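Local coordinates for SAP-like pentraxin (Limulus polyphemus, PDB 3FLP), which binds two calcium ions per subunit and probably acts as a sugar-binding lectin of the pentraxin family, assembled as a doubly stacked cyclic heptamer, at residues A[72-77]-A[100-105]; A[90-95]-A[115-120]; A[62-67]-A[76-81]; A[37-42]-A[163-168]. All coordinates share one frame; numbering follows the deposited sequence.

The four contacts sample the two sheets of a pentraxin beta-sandwich and the core between them. Interaction 3 pairs neighbouring strands in one sheet and interaction 4 in the other, their centres about 15 Å apart; interaction 1 spans the core between the sheets, sharing L76 and G77 with interaction 3. Interaction 2 closes one margin of that core, its centre about 6 Å from that of interaction 1. The C37–C103 disulfide, SG to SG 2.0 Å, ties interaction 4 to interaction 1, and SG of C90 touches CD1 of L76 at 3.6 Å. Interaction 3 lies nearest the calcium site: the side chain of I63 is about 5 Å from a bound calcium ion.

Interaction 1 (A[72-77]-A[100-105]); sequences GTLNLG and YHVCHV
L76 and V102 meet tip to tip across the sandwich, with both methyls of the leucine against one branch of the valine: CD2 of L76 lies 3.7 Å from CG1 of V102, and CD1 is almost as near. V102 presents CG1 from a position anti to its backbone N (chi1 165°), while its other branch, CG2, lies between CD2 of L76 and the slightly more distant CD2 of L74, 4.3 Å away. One polar contact joins this apolar group. The NE2 of H104 gives a weak hydrogen bond to the carbonyl oxygen of G77, 3.0 Å away but bent to 124° at the hydrogen, and the oxygen sits at the edge of the imidazole, near its plane. CB of L76 approaches the same nitrogen obliquely, at 3.9 Å.

Further out, M66 touches L74, T64 lies against H104 and I40 packs on V102, so strands of both sheets enclose the group. The disulfide from C103 to C37 ties strand 100-107 to its neighbour 33-42. The axes of the two strand segments come within 8.7 Å, at an angle of 35°, without pairing their backbones: this is face-to-face packing of two sheets, the buried core of the pentraxin beta-sandwich.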
loop_
_atom_site.group_PDB
_atom_site.type_symbol
_atom_site.label_atom_id
_atom_site.label_comp_id
_atom_site.label_asym_id
_atom_site.label_seq_id
_atom_site.Cartn_x
_atom_site.Cartn_y
_atom_site.Cartn_z
ATOM N N GLY A 72 13.815 9.163 51.817
ATOM C CA GLY A 72 13.085 9.249 50.562
ATOM C C GLY A 72 12.957 7.934 49.803
ATOM O O GLY A 72 12.358 7.885 48.731
ATOM N N THR A 73 13.516 6.866 50.362
ATOM C CA THR A 73 13.478 5.541 49.745
ATOM C C THR A 73 12.093 4.899 49.785
ATOM O O THR A 73 11.405 4.942 50.808
ATOM C CB THR A 73 14.477 4.593 50.450
ATOM O OG1 THR A 73 15.812 5.007 50.148
ATOM C CG2 THR A 73 14.289 3.164 49.999
ATOM N N LEU A 74 11.695 4.294 48.672
ATOM C CA LEU A 74 10.399 3.630 48.590
ATOM C C LEU A 74 10.437 2.242 49.216
ATOM O O LEU A 74 11.356 1.467 48.970
ATOM C CB LEU A 74 9.951 3.492 47.135
ATOM C CG LEU A 74 8.645 2.711 46.921
ATOM C CD1 LEU A 74 7.472 3.455 47.552
ATOM C CD2 LEU A 74 8.410 2.509 45.436
ATOM N N ASN A 75 9.435 1.941 50.031
ATOM C CA ASN A 75 9.322 0.633 50.658
ATOM C C ASN A 75 7.964 0.041 50.282
ATOM O O ASN A 75 6.921 0.652 50.513
ATOM C CB ASN A 75 9.453 0.750 52.177
ATOM C CG ASN A 75 10.814 0.312 52.673
ATOM O OD1 ASN A 75 11.850 0.821 52.232
ATOM N ND2 ASN A 75 10.821 -0.638 53.602
ATOM N N LEU A 76 7.983 -1.144 49.685
ATOM C CA LEU A 76 6.749 -1.794 49.271
ATOM C C LEU A 76 6.478 -2.998 50.154
ATOM O O LEU A 76 7.345 -3.852 50.348
ATOM C CB LEU A 76 6.838 -2.218 47.800
ATOM C CG LEU A 76 7.041 -1.069 46.805
ATOM C CD1 LEU A 76 7.310 -1.628 45.415
ATOM C CD2 LEU A 76 5.802 -0.162 46.806
ATOM N N GLY A 77 5.266 -3.057 50.691
ATOM C CA GLY A 77 4.913 -4.152 51.562
ATOM C C GLY A 77 3.809 -5.050 51.053
ATOM O O GLY A 77 2.990 -4.661 50.216
ATOM N N TYR A 100 4.673 6.847 39.628
ATOM C CA TYR A 100 5.579 5.702 39.680
ATOM C C TYR A 100 4.768 4.466 39.322
ATOM O O TYR A 100 3.566 4.412 39.582
ATOM C CB TYR A 100 6.167 5.516 41.088
ATOM C CG TYR A 100 6.929 6.714 41.594
ATOM C CD1 TYR A 100 6.284 7.724 42.306
ATOM C CD2 TYR A 100 8.283 6.874 41.300
ATOM C CE1 TYR A 100 6.961 8.865 42.708
ATOM C CE2 TYR A 100 8.980 8.024 41.695
ATOM C CZ TYR A 100 8.312 9.014 42.395
ATOM O OH TYR A 100 8.982 10.167 42.766
ATOM N N HIS A 101 5.403 3.486 38.695
ATOM C CA HIS A 101 4.691 2.261 38.393
ATOM C C HIS A 101 5.139 1.280 39.458
ATOM O O HIS A 101 6.332 1.097 39.688
ATOM C CB HIS A 101 5.016 1.710 37.000
ATOM C CG HIS A 101 4.163 0.537 36.618
ATOM N ND1 HIS A 101 4.434 -0.750 37.036
ATOM C CD2 HIS A 101 2.998 0.470 35.929
ATOM C CE1 HIS A 101 3.473 -1.557 36.622
ATOM N NE2 HIS A 101 2.590 -0.842 35.948
ATOM N N VAL A 102 4.176 0.666 40.124
ATOM C CA VAL A 102 4.484 -0.280 41.181
ATOM C C VAL A 102 3.785 -1.600 40.916
ATOM O O VAL A 102 2.653 -1.635 40.427
ATOM C CB VAL A 102 4.049 0.285 42.568
ATOM C CG1 VAL A 102 4.021 -0.821 43.611
ATOM C CG2 VAL A 102 5.017 1.381 43.001
ATOM N N CYS A 103 4.472 -2.690 41.223
ATOM C CA CYS A 103 3.893 -3.994 41.024
ATOM C C CYS A 103 4.316 -4.962 42.130
ATOM O O CYS A 103 5.469 -4.969 42.552
ATOM C CB CYS A 103 4.294 -4.542 39.647
ATOM S SG CYS A 103 3.154 -5.845 39.102
ATOM N N HIS A 104 3.358 -5.751 42.609
ATOM C CA HIS A 104 3.601 -6.753 43.640
ATOM C C HIS A 104 3.372 -8.119 43.007
ATOM O O HIS A 104 2.307 -8.373 42.444
ATOM C CB HIS A 104 2.629 -6.602 44.815
ATOM C CG HIS A 104 2.919 -5.434 45.705
ATOM N ND1 HIS A 104 2.781 -4.125 45.290
ATOM C CD2 HIS A 104 3.297 -5.379 47.004
ATOM C CE1 HIS A 104 3.055 -3.315 46.298
ATOM N NE2 HIS A 104 3.370 -4.051 47.348
ATOM N N VAL A 105 4.369 -8.989 43.098
ATOM C CA VAL A 105 4.279 -10.335 42.546
ATOM C C VAL A 105 4.290 -11.347 43.691
ATOM O O VAL A 105 5.230 -11.380 44.487
ATOM C CB VAL A 105 5.473 -10.612 41.610
ATOM C CG1 VAL A 105 5.517 -12.078 41.217
ATOM C CG2 VAL A 105 5.362 -9.720 40.364
#

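Interaction 2 (A[90-95]-A[115-120]); sequences CPIEIE and VYANGS
With its SG anti to the carbonyl carbon (chi1 -71°), C90 directs its sulfur at strand 115-117, and I92 swings CG1 anti to the backbone N (chi1 -176°) and continues extended, carrying CD1 out to N118. The methyl of A117 receives the first of these groups: SG of C90 lies 3.8 Å from its CB, with CB of C90 only slightly farther off. On the next inward-facing residue of the strand, CG2 of V115 touches the same sulfur at 4.2 Å. From just past P91, CG2 of I92 also reaches CB of A117, again at 4.2 Å, so this small residue is met by both C90 and I92.

I92 and N118 cross at about a right angle, and CD1 of the isoleucine ends 3.4 Å from ND2 of the asparagine. This is a contact of a methyl with an amide nitrogen. The amide's OD1 is engaged by the backbone N of H101, which helps hold the group in place.

The sulfur is also fixed covalently, through a disulfide to C122 on the strand after the turn. Y100 and L74 pack on I92 and help enclose it. The backbone bends sharply in both segments: P91 is the centre of an inverse gamma turn, where the chain leaves strand 86-90, and A117 to S120 form a type I' beta turn, with N118 and G119 both at positive phi. The arrangement is thus a sheet-to-sheet corner laid against a tight beta hairpin, at the margin of the pentraxin sandwich.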
loop_
_atom_site.group_PDB
_atom_site.type_symbol
_atom_site.label_atom_id
_atom_site.label_comp_id
_atom_site.label_asym_id
_atom_site.label_seq_id
_atom_site.Cartn_x
_atom_site.Cartn_y
_atom_site.Cartn_z
ATOM N N CYS A 90 13.044 -0.282 47.669
ATOM C CA CYS A 90 13.360 -0.038 46.273
ATOM C C CYS A 90 14.383 1.090 46.162
ATOM O O CYS A 90 14.253 2.124 46.819
ATOM C CB CYS A 90 12.094 0.347 45.503
ATOM S SG CYS A 90 10.869 -0.983 45.224
ATOM N N PRO A 91 15.407 0.909 45.312
ATOM C CA PRO A 91 16.457 1.913 45.117
ATOM C C PRO A 91 15.981 3.100 44.290
ATOM O O PRO A 91 16.527 3.379 43.223
ATOM C CB PRO A 91 17.546 1.124 44.406
ATOM C CG PRO A 91 16.736 0.247 43.495
ATOM C CD PRO A 91 15.604 -0.235 44.402
ATOM N N ILE A 92 14.958 3.794 44.775
ATOM C CA ILE A 92 14.435 4.950 44.066
ATOM C C ILE A 92 13.900 5.968 45.061
ATOM O O ILE A 92 13.187 5.617 46.000
ATOM C CB ILE A 92 13.309 4.551 43.064
ATOM C CG1 ILE A 92 12.849 5.782 42.276
ATOM C CG2 ILE A 92 12.132 3.937 43.797
ATOM C CD1 ILE A 92 11.877 5.465 41.146
ATOM N N GLU A 93 14.270 7.229 44.870
ATOM C CA GLU A 93 13.809 8.278 45.761
ATOM C C GLU A 93 12.417 8.721 45.340
ATOM O O GLU A 93 12.186 9.050 44.180
ATOM C CB GLU A 93 14.768 9.467 45.744
ATOM C CG GLU A 93 14.309 10.597 46.646
ATOM C CD GLU A 93 15.443 11.490 47.099
ATOM O OE1 GLU A 93 16.241 11.926 46.242
ATOM O OE2 GLU A 93 15.529 11.762 48.316
ATOM N N ILE A 94 11.490 8.718 46.290
ATOM C CA ILE A 94 10.119 9.101 46.013
ATOM C C ILE A 94 9.845 10.578 46.256
ATOM O O ILE A 94 10.179 11.125 47.305
ATOM C CB ILE A 94 9.110 8.287 46.881
ATOM C CG1 ILE A 94 9.142 6.806 46.488
ATOM C CG2 ILE A 94 7.698 8.860 46.720
ATOM C CD1 ILE A 94 8.660 6.523 45.064
ATOM N N GLU A 95 9.237 11.219 45.267
ATOM C CA GLU A 95 8.850 12.613 45.388
ATOM C C GLU A 95 7.332 12.577 45.412
ATOM O O GLU A 95 6.706 12.205 44.416
ATOM C CB GLU A 95 9.325 13.429 44.184
ATOM C CG GLU A 95 10.835 13.594 44.090
ATOM C CD GLU A 95 11.450 14.089 45.392
ATOM O OE1 GLU A 95 10.909 15.054 45.987
ATOM O OE2 GLU A 95 12.478 13.512 45.815
ATOM N N VAL A 115 8.795 -7.409 44.332
ATOM C CA VAL A 115 8.183 -6.123 44.024
ATOM C C VAL A 115 9.021 -5.387 42.993
ATOM O O VAL A 115 10.234 -5.601 42.884
ATOM C CB VAL A 115 8.018 -5.238 45.287
ATOM C CG1 VAL A 115 7.160 -5.962 46.309
ATOM C CG2 VAL A 115 9.378 -4.882 45.872
ATOM N N TYR A 116 8.358 -4.524 42.232
ATOM C CA TYR A 116 9.008 -3.769 41.183
ATOM C C TYR A 116 8.609 -2.300 41.194
ATOM O O TYR A 116 7.454 -1.960 41.453
ATOM C CB TYR A 116 8.648 -4.372 39.829
ATOM C CG TYR A 116 9.038 -5.826 39.681
ATOM C CD1 TYR A 116 8.302 -6.842 40.298
ATOM C CD2 TYR A 116 10.162 -6.182 38.944
ATOM C CE1 TYR A 116 8.688 -8.174 40.177
ATOM C CE2 TYR A 116 10.551 -7.495 38.818
ATOM C CZ TYR A 116 9.814 -8.488 39.435
ATOM O OH TYR A 116 10.232 -9.787 39.303
ATOM N N ALA A 117 9.573 -1.433 40.905
ATOM C CA ALA A 117 9.331 -0.000 40.850
ATOM C C ALA A 117 9.743 0.457 39.456
ATOM O O ALA A 117 10.874 0.219 39.029
ATOM C CB ALA A 117 10.155 0.708 41.914
ATOM N N ASN A 118 8.818 1.091 38.744
ATOM C CA ASN A 118 9.070 1.569 37.393
ATOM C C ASN A 118 9.597 0.473 36.465
ATOM O O ASN A 118 10.470 0.712 35.623
ATOM C CB ASN A 118 10.034 2.765 37.419
ATOM C CG ASN A 118 9.361 4.035 37.913
ATOM O OD1 ASN A 118 8.129 4.121 37.950
ATOM N ND2 ASN A 118 10.161 5.032 38.280
ATOM N N GLY A 119 9.060 -0.731 36.629
ATOM C CA GLY A 119 9.463 -1.840 35.783
ATOM C C GLY A 119 10.763 -2.539 36.134
ATOM O O GLY A 119 11.174 -3.457 35.427
ATOM N N SER A 120 11.420 -2.121 37.212
ATOM C CA SER A 120 12.674 -2.756 37.620
ATOM C C SER A 120 12.521 -3.495 38.941
ATOM O O SER A 120 11.849 -3.019 39.845
ATOM C CB SER A 120 13.793 -1.717 37.763
ATOM O OG SER A 120 14.161 -1.182 36.503
#

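Interaction 3 (A[62-67]-A[76-81]); sequences FITSMY and LGLQVN
F62 turns one face of its ring to L78, whose CD1 stands 3.7 Å from the ring centroid and 23° off the normal, a CH-pi contact displaced toward the rim at CZ. The ring reaches it because CG of F62 is anti to the backbone N (chi1 -172°). V80 meets the same ring obliquely, its CG2 being 4.0 Å from CD2 of F62. Farther along this core-facing side, CB of M66 rests on CD2 of L76 at 3.9 Å; L34, V36 and I40 of the opposing sheet pack against this row.

On the other face, I63 and Q79 lie side by side and point the same way, CD1 of the isoleucine 3.7 Å from CD of the amide. Q79 is extended, with OE1 accepting a hydrogen bond from ND2 of N60, a calcium ligand, and NE2 hydrogen-bonded to OD1 of N85. I63 itself touches the ligand E145.

Four backbone bonds join the I63–Q79 and S65–G77 pairs. The straightest is from G77 N to S65 O, 2.9 Å and 171°, although its donor stands well above the carbonyl plane. The arrangement is an antiparallel beta hairpin of the pentraxin sandwich, core-facing on one side and bordering the calcium site on the other.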
loop_
_atom_site.group_PDB
_atom_site.type_symbol
_atom_site.label_atom_id
_atom_site.label_comp_id
_atom_site.label_asym_id
_atom_site.label_seq_id
_atom_site.Cartn_x
_atom_site.Cartn_y
_atom_site.Cartn_z
ATOM N N PHE A 62 -5.003 -10.677 51.267
ATOM C CA PHE A 62 -3.908 -10.149 50.463
ATOM C C PHE A 62 -3.968 -8.628 50.537
ATOM O O PHE A 62 -4.981 -8.029 50.186
ATOM C CB PHE A 62 -4.080 -10.638 49.028
ATOM C CG PHE A 62 -2.922 -10.337 48.141
ATOM C CD1 PHE A 62 -2.773 -9.081 47.573
ATOM C CD2 PHE A 62 -1.982 -11.320 47.855
ATOM C CE1 PHE A 62 -1.708 -8.807 46.728
ATOM C CE2 PHE A 62 -0.917 -11.054 47.014
ATOM C CZ PHE A 62 -0.783 -9.795 46.451
ATOM N N ILE A 63 -2.900 -8.001 51.018
ATOM C CA ILE A 63 -2.897 -6.550 51.130
ATOM C C ILE A 63 -1.558 -5.945 50.751
ATOM O O ILE A 63 -0.511 -6.342 51.271
ATOM C CB ILE A 63 -3.233 -6.074 52.564
ATOM C CG1 ILE A 63 -3.840 -7.218 53.382
ATOM C CG2 ILE A 63 -4.218 -4.920 52.498
ATOM C CD1 ILE A 63 -4.091 -6.855 54.829
ATOM N N THR A 64 -1.596 -4.980 49.840
ATOM C CA THR A 64 -0.385 -4.296 49.402
ATOM C C THR A 64 -0.327 -2.953 50.115
ATOM O O THR A 64 -1.355 -2.383 50.467
ATOM C CB THR A 64 -0.383 -4.032 47.878
ATOM O OG1 THR A 64 -1.501 -3.201 47.541
ATOM C CG2 THR A 64 -0.453 -5.348 47.101
ATOM N N SER A 65 0.882 -2.449 50.317
ATOM C CA SER A 65 1.062 -1.182 50.997
ATOM C C SER A 65 2.396 -0.572 50.614
ATOM O O SER A 65 3.221 -1.203 49.942
ATOM C CB SER A 65 1.040 -1.398 52.509
ATOM O OG SER A 65 2.057 -2.311 52.887
ATOM N N MET A 66 2.610 0.658 51.057
ATOM C CA MET A 66 3.857 1.346 50.772
ATOM C C MET A 66 4.047 2.448 51.787
ATOM O O MET A 66 3.115 2.832 52.491
ATOM C CB MET A 66 3.825 1.992 49.381
ATOM C CG MET A 66 2.894 3.216 49.305
ATOM S SD MET A 66 3.201 4.322 47.891
ATOM C CE MET A 66 4.430 5.435 48.591
ATOM N N TYR A 67 5.272 2.942 51.857
ATOM C CA TYR A 67 5.605 4.070 52.701
ATOM C C TYR A 67 6.969 4.535 52.238
ATOM O O TYR A 67 7.683 3.800 51.558
ATOM C CB TYR A 67 5.567 3.714 54.195
ATOM C CG TYR A 67 6.685 2.861 54.731
ATOM C CD1 TYR A 67 7.897 3.427 55.116
ATOM C CD2 TYR A 67 6.504 1.495 54.920
ATOM C CE1 TYR A 67 8.893 2.651 55.687
ATOM C CE2 TYR A 67 7.494 0.711 55.487
ATOM C CZ TYR A 67 8.683 1.293 55.869
ATOM O OH TYR A 67 9.662 0.508 56.432
ATOM N N LEU A 76 7.983 -1.144 49.685
ATOM C CA LEU A 76 6.749 -1.794 49.271
ATOM C C LEU A 76 6.478 -2.998 50.154
ATOM O O LEU A 76 7.345 -3.852 50.348
ATOM C CB LEU A 76 6.838 -2.218 47.800
ATOM C CG LEU A 76 7.041 -1.069 46.805
ATOM C CD1 LEU A 76 7.310 -1.628 45.415
ATOM C CD2 LEU A 76 5.802 -0.162 46.806
ATOM N N GLY A 77 5.266 -3.057 50.691
ATOM C CA GLY A 77 4.913 -4.152 51.562
ATOM C C GLY A 77 3.809 -5.050 51.053
ATOM O O GLY A 77 2.990 -4.661 50.216
ATOM N N LEU A 78 3.799 -6.268 51.577
ATOM C CA LEU A 78 2.808 -7.259 51.224
ATOM C C LEU A 78 2.432 -8.066 52.461
ATOM O O LEU A 78 3.283 -8.381 53.296
ATOM C CB LEU A 78 3.359 -8.210 50.158
ATOM C CG LEU A 78 2.422 -9.361 49.755
ATOM C CD1 LEU A 78 1.148 -8.789 49.122
ATOM C CD2 LEU A 78 3.132 -10.299 48.781
ATOM N N GLN A 79 1.152 -8.389 52.580
ATOM C CA GLN A 79 0.675 -9.195 53.679
ATOM C C GLN A 79 -0.250 -10.236 53.059
ATOM O O GLN A 79 -1.119 -9.895 52.258
ATOM C CB GLN A 79 -0.072 -8.330 54.711
ATOM C CG GLN A 79 -0.863 -9.151 55.723
ATOM C CD GLN A 79 -1.429 -8.334 56.880
ATOM O OE1 GLN A 79 -2.348 -8.784 57.567
ATOM N NE2 GLN A 79 -0.878 -7.147 57.110
ATOM N N VAL A 80 -0.029 -11.502 53.399
ATOM C CA VAL A 80 -0.854 -12.591 52.880
ATOM C C VAL A 80 -1.364 -13.453 54.029
ATOM O O VAL A 80 -0.609 -13.836 54.922
ATOM C CB VAL A 80 -0.071 -13.501 51.896
ATOM C CG1 VAL A 80 -0.974 -14.637 51.409
ATOM C CG2 VAL A 80 0.437 -12.685 50.720
ATOM N N ASN A 81 -2.655 -13.748 53.994
ATOM C CA ASN A 81 -3.304 -14.561 55.016
ATOM C C ASN A 81 -2.954 -14.113 56.437
ATOM O O ASN A 81 -2.518 -14.908 57.266
ATOM C CB ASN A 81 -2.949 -16.039 54.828
ATOM C CG ASN A 81 -3.935 -16.966 55.529
ATOM O OD1 ASN A 81 -5.148 -16.811 55.386
ATOM N ND2 ASN A 81 -3.420 -17.944 56.279
#

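Interaction 4 (A[37-42]-A[163-168]); sequences CQRIKP and LSDLQV
R39 and D165 run side by side where two antiparallel strands of the pentraxin beta-sandwich pair through a beta bulge. The register slips by one residue between the C37–Q167 and R39–S164 pairs, and D165, with positive phi and psi, sits within the slip. Its carboxylate is thereby brought alongside the arginine. R39 is extended from CG to NE, and NE binds OD2 of D165 at 2.9 Å in a salt bridge whose N-H...O angle is a nearly straight 175°. The acceptor lies in the guanidinium plane, but is approached on the anti side of the carboxylate; the two planes are 31° apart.

The other face is dry and mainly aliphatic. CG of Q38 and CG2 of I40 both meet CD1 of L163, the first at 4.0 Å and the second at 4.1 Å. The stem of Q38 also lies beside L166, pointing the same way, with OE1 3.9 Å from CD1 of the leucine. I50 of the facing sheet and V102 help close this side, and backbone bonds flank the bulge, among them R39 N to S164 O at 2.8 Å.

The face of R39 and D165 is the polar one: it is buried too, but it includes a water. This water accepts a bond from NH2 of R39 and can donate to OD2 of D165, though it has more acceptors in reach than protons to give. R188 forms a second salt bridge to OD2, and NH2 of R39 also bonds the carbonyl of A182. The two arginines, R39 and R188, would probably favour an ionised carboxylate. Its other oxygen is held by Q167: NE2 donates to OD1 of D165 at 2.7 Å, nearly along the C–O axis.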
loop_
_atom_site.group_PDB
_atom_site.type_symbol
_atom_site.label_atom_id
_atom_site.label_comp_id
_atom_site.label_asym_id
_atom_site.label_seq_id
_atom_site.Cartn_x
_atom_site.Cartn_y
_atom_site.Cartn_z
ATOM N N CYS A 37 -0.406 -4.844 39.559
ATOM C CA CYS A 37 0.386 -3.754 39.005
ATOM C C CYS A 37 -0.517 -2.524 38.836
ATOM O O CYS A 37 -1.703 -2.654 38.532
ATOM C CB CYS A 37 0.918 -4.130 37.616
ATOM S SG CYS A 37 2.387 -5.193 37.333
ATOM N N GLN A 38 0.043 -1.335 39.038
ATOM C CA GLN A 38 -0.712 -0.098 38.847
ATOM C C GLN A 38 0.193 1.125 38.891
ATOM O O GLN A 38 1.330 1.058 39.354
ATOM C CB GLN A 38 -1.837 0.064 39.894
ATOM C CG GLN A 38 -1.411 0.642 41.232
ATOM C CD GLN A 38 -1.024 -0.425 42.232
ATOM O OE1 GLN A 38 -1.885 -1.069 42.832
ATOM N NE2 GLN A 38 0.275 -0.628 42.409
ATOM N N ARG A 39 -0.317 2.243 38.392
ATOM C CA ARG A 39 0.433 3.491 38.401
ATOM C C ARG A 39 -0.103 4.307 39.577
ATOM O O ARG A 39 -1.318 4.451 39.739
ATOM C CB ARG A 39 0.234 4.224 37.069
ATOM C CG ARG A 39 0.845 3.462 35.884
ATOM C CD ARG A 39 0.335 3.915 34.513
ATOM N NE ARG A 39 0.694 2.909 33.517
ATOM C CZ ARG A 39 1.933 2.712 33.065
ATOM N NH1 ARG A 39 2.937 3.469 33.504
ATOM N NH2 ARG A 39 2.180 1.718 32.217
ATOM N N ILE A 40 0.798 4.815 40.411
ATOM C CA ILE A 40 0.392 5.596 41.571
ATOM C C ILE A 40 1.185 6.883 41.767
ATOM O O ILE A 40 2.367 6.976 41.413
ATOM C CB ILE A 40 0.512 4.780 42.897
ATOM C CG1 ILE A 40 1.938 4.240 43.050
ATOM C CG2 ILE A 40 -0.511 3.656 42.924
ATOM C CD1 ILE A 40 2.205 3.554 44.382
ATOM N N LYS A 41 0.499 7.874 42.331
ATOM C CA LYS A 41 1.078 9.170 42.652
ATOM C C LYS A 41 0.716 9.341 44.124
ATOM O O LYS A 41 -0.398 9.733 44.456
ATOM C CB LYS A 41 0.434 10.278 41.817
ATOM C CG LYS A 41 0.895 11.676 42.221
ATOM C CD LYS A 41 0.064 12.760 41.572
ATOM C CE LYS A 41 0.212 12.752 40.061
ATOM N NZ LYS A 41 -0.483 13.928 39.455
ATOM N N PRO A 42 1.653 9.029 45.031
ATOM C CA PRO A 42 1.391 9.149 46.467
ATOM C C PRO A 42 1.358 10.576 47.006
ATOM O O PRO A 42 2.124 11.438 46.562
ATOM C CB PRO A 42 2.507 8.309 47.077
ATOM C CG PRO A 42 3.655 8.584 46.146
ATOM C CD PRO A 42 3.019 8.529 44.775
ATOM N N LEU A 163 -4.389 7.079 41.405
ATOM C CA LEU A 163 -4.121 5.733 40.925
ATOM C C LEU A 163 -4.733 5.490 39.551
ATOM O O LEU A 163 -5.814 5.989 39.242
ATOM C CB LEU A 163 -4.671 4.721 41.940
ATOM C CG LEU A 163 -4.460 3.230 41.693
ATOM C CD1 LEU A 163 -4.461 2.490 43.033
ATOM C CD2 LEU A 163 -5.541 2.700 40.763
ATOM N N SER A 164 -4.026 4.733 38.721
ATOM C CA SER A 164 -4.534 4.402 37.399
ATOM C C SER A 164 -3.877 3.147 36.841
ATOM O O SER A 164 -2.881 2.660 37.377
ATOM C CB SER A 164 -4.348 5.568 36.428
ATOM O OG SER A 164 -3.088 5.519 35.809
ATOM N N ASP A 165 -4.479 2.605 35.786
ATOM C CA ASP A 165 -3.968 1.422 35.102
ATOM C C ASP A 165 -3.749 0.219 36.034
ATOM O O ASP A 165 -2.695 -0.418 36.003
ATOM C CB ASP A 165 -2.660 1.785 34.389
ATOM C CG ASP A 165 -2.436 0.992 33.113
ATOM O OD1 ASP A 165 -3.176 0.017 32.851
ATOM O OD2 ASP A 165 -1.497 1.348 32.371
ATOM N N LEU A 166 -4.747 -0.089 36.858
ATOM C CA LEU A 166 -4.661 -1.230 37.771
ATOM C C LEU A 166 -4.891 -2.512 36.973
ATOM O O LEU A 166 -5.942 -2.690 36.359
ATOM C CB LEU A 166 -5.718 -1.130 38.875
ATOM C CG LEU A 166 -5.926 -2.380 39.744
ATOM C CD1 LEU A 166 -4.680 -2.636 40.621
ATOM C CD2 LEU A 166 -7.169 -2.184 40.611
ATOM N N GLN A 167 -3.904 -3.400 36.987
ATOM C CA GLN A 167 -3.996 -4.661 36.261
ATOM C C GLN A 167 -3.621 -5.806 37.205
ATOM O O GLN A 167 -2.563 -5.776 37.837
ATOM C CB GLN A 167 -3.044 -4.641 35.064
ATOM C CG GLN A 167 -3.181 -3.419 34.149
ATOM C CD GLN A 167 -4.535 -3.320 33.459
ATOM O OE1 GLN A 167 -5.294 -4.291 33.396
ATOM N NE2 GLN A 167 -4.833 -2.148 32.922
ATOM N N VAL A 168 -4.487 -6.812 37.283
ATOM C CA VAL A 168 -4.280 -7.961 38.161
ATOM C C VAL A 168 -4.380 -9.296 37.417
ATOM O O VAL A 168 -5.343 -9.536 36.690
ATOM C CB VAL A 168 -5.334 -7.966 39.310
ATOM C CG1 VAL A 168 -5.080 -9.141 40.264
ATOM C CG2 VAL A 168 -5.287 -6.623 40.071
HETATM O O HOH W 1 0.668 -0.685 32.164
#